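Local structure of insecticidal protein (Brevibacillus laterosporus, 7ML9) at residues S25-E30 and G145-V150. The protein is an insecticidal toxin active against the western corn rootworm, probably acting by forming beta-barrel pores in membranes. Numbering follows the deposited sequence.
Sequences STDVQE and GLKLGV. With NA (sodium ion), chain F.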
loop_
_atom_site.group_PDB
_atom_site.type_symbol
_atom_site.label_atom_id
_atom_site.label_comp_id
_atom_site.label_asym_id
_atom_site.label_seq_id
_atom_site.Cartn_x
_atom_site.Cartn_y
_atom_site.Cartn_z
ATOM N N SER A 25 7.264 -4.693 13.263
ATOM C CA SER A 25 7.083 -6.005 12.658
ATOM C C SER A 25 6.293 -6.911 13.593
ATOM O O SER A 25 6.386 -6.803 14.818
ATOM C CB SER A 25 8.424 -6.685 12.334
ATOM O OG SER A 25 8.199 -7.808 11.488
ATOM N N THR A 26 5.517 -7.809 13.001
ATOM C CA THR A 26 4.872 -8.890 13.728
ATOM C C THR A 26 5.565 -10.182 13.328
ATOM O O THR A 26 5.588 -10.536 12.142
ATOM C CB THR A 26 3.382 -8.961 13.418
ATOM O OG1 THR A 26 2.747 -7.756 13.865
ATOM C CG2 THR A 26 2.748 -10.176 14.111
ATOM N N ASP A 27 6.159 -10.864 14.306
ATOM C CA ASP A 27 6.747 -12.186 14.078
ATOM C C ASP A 27 5.600 -13.177 14.157
ATOM O O ASP A 27 5.204 -13.599 15.247
ATOM C CB ASP A 27 7.839 -12.467 15.110
ATOM C CG ASP A 27 8.528 -13.821 14.907
ATOM O OD1 ASP A 27 7.944 -14.751 14.314
ATOM O OD2 ASP A 27 9.670 -13.956 15.371
ATOM N N VAL A 28 5.052 -13.537 12.997
ATOM C CA VAL A 28 3.791 -14.262 12.960
ATOM C C VAL A 28 3.928 -15.639 13.614
ATOM O O VAL A 28 3.069 -16.056 14.402
ATOM C CB VAL A 28 3.286 -14.359 11.511
ATOM C CG1 VAL A 28 2.060 -15.272 11.437
ATOM C CG2 VAL A 28 2.951 -12.931 10.970
ATOM N N GLN A 29 5.006 -16.366 13.305
ATOM C CA GLN A 29 5.163 -17.695 13.901
ATOM C C GLN A 29 5.279 -17.622 15.422
ATOM O O GLN A 29 4.668 -18.431 16.136
ATOM C CB GLN A 29 6.379 -18.392 13.306
ATOM C CG GLN A 29 6.145 -18.883 11.899
ATOM C CD GLN A 29 7.414 -19.414 11.288
ATOM O OE1 GLN A 29 8.180 -18.676 10.666
ATOM N NE2 GLN A 29 7.657 -20.698 11.483
ATOM N N GLU A 30 6.058 -16.665 15.938
ATOM C CA GLU A 30 6.194 -16.543 17.384
ATOM C C GLU A 30 4.879 -16.134 18.035
ATOM O O GLU A 30 4.548 -16.618 19.127
ATOM C CB GLU A 30 7.306 -15.561 17.746
ATOM C CG GLU A 30 7.475 -15.378 19.257
ATOM C CD GLU A 30 7.811 -16.690 20.001
ATOM O OE1 GLU A 30 7.506 -16.783 21.215
ATOM O OE2 GLU A 30 8.386 -17.625 19.388
ATOM N N GLY A 145 5.352 -4.463 9.163
ATOM C CA GLY A 145 5.687 -5.643 8.402
ATOM C C GLY A 145 5.176 -6.931 9.038
ATOM O O GLY A 145 4.825 -6.984 10.216
ATOM N N LEU A 146 5.129 -7.982 8.223
ATOM C CA LEU A 146 4.764 -9.322 8.672
ATOM C C LEU A 146 5.946 -10.240 8.394
ATOM O O LEU A 146 6.326 -10.444 7.232
ATOM C CB LEU A 146 3.490 -9.816 7.978
ATOM C CG LEU A 146 2.193 -9.017 8.182
ATOM C CD1 LEU A 146 1.073 -9.509 7.261
ATOM C CD2 LEU A 146 1.729 -9.059 9.617
ATOM N N LYS A 147 6.553 -10.764 9.458
ATOM C CA LYS A 147 7.627 -11.752 9.339
ATOM C C LYS A 147 6.979 -13.129 9.276
ATOM O O LYS A 147 6.495 -13.645 10.287
ATOM C CB LYS A 147 8.597 -11.646 10.508
ATOM C CG LYS A 147 9.764 -12.615 10.391
ATOM C CD LYS A 147 10.874 -12.286 11.374
ATOM C CE LYS A 147 11.709 -13.524 11.671
ATOM N NZ LYS A 147 13.053 -13.166 12.215
ATOM N N LEU A 148 6.944 -13.715 8.083
ATOM C CA LEU A 148 6.192 -14.931 7.835
ATOM C C LEU A 148 7.066 -16.164 7.675
ATOM O O LEU A 148 6.522 -17.264 7.543
ATOM C CB LEU A 148 5.312 -14.752 6.595
ATOM C CG LEU A 148 4.174 -13.748 6.799
ATOM C CD1 LEU A 148 3.686 -13.209 5.452
ATOM C CD2 LEU A 148 3.018 -14.426 7.563
ATOM N N GLY A 149 8.391 -16.018 7.696
ATOM C CA GLY A 149 9.288 -17.145 7.525
ATOM C C GLY A 149 9.607 -17.478 6.086
ATOM O O GLY A 149 10.326 -18.454 5.829
ATOM N N VAL A 150 9.087 -16.697 5.142
ATOM C CA VAL A 150 9.311 -16.881 3.716
ATOM C C VAL A 150 9.071 -15.526 3.065
ATOM O O VAL A 150 8.233 -14.740 3.525
ATOM C CB VAL A 150 8.393 -17.984 3.131
ATOM C CG1 VAL A 150 6.920 -17.700 3.438
ATOM C CG2 VAL A 150 8.601 -18.137 1.644
HETATM NA NA NA F . 6.463 -14.444 22.703
HETATM O O HOH W 1 3.017 -5.604 12.031
HETATM O O HOH W 2 7.293 -15.664 11.520
#
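Gly145 O takes the backbone N-H of Thr26 at 3.0 Å, the first of three backbone bonds that hold strand 25-27 and the start of its helix beside the end of strand 130-147. The same carbonyl also accepts a hydrogen bond from a water that is hydrogen-bonded to Thr26 OG1, so the threonine hydroxyl reaches this strand through solvent while Asn259 holds it directly. Leu146 sends CD2 to within 4.1 Å of Thr26 CB, on the sheet face where Phe173 and Val269 also pack on the leucine. Lys147 binds the backbone in both directions: its N donates to Thr26 O at 2.9 Å, and its O receives Val28 N at 3.1 Å, in the carbonyl plane. With CG anti to the backbone N (chi1 -177°), its extended chain runs out on the face shared with Ser25 and Asp27, leaving NZ 4.7 Å from Asp27 OD2, too far for a salt bridge, though the opposite charges probably attract weakly. Beyond the strand, Leu148 CD2 lies 3.7 Å from Val28 CG2, the two side chains crossing at a slant in a buried patch that Tyr86, Val88 and Val269 help to line. Gln29 OE1 lies 3.7 Å from Gly149 CA, where the main chain turns away. Across from Lys147, Asp27 is the N-cap of helix 28-48: its OD1, met from above the carboxylate plane, accepts Glu30 N at 3.1 Å. In the first turn of that helix, Glu30 OE1 binds the sodium ion, whose site also includes Asp34. The arrangement is a short parallel strand, paired to the end of strand 130-147, that leads directly into an N-capped helix, joining the N-terminal segment to the long beta-sheet of this aerolysin/ETX-MTX2-type toxin.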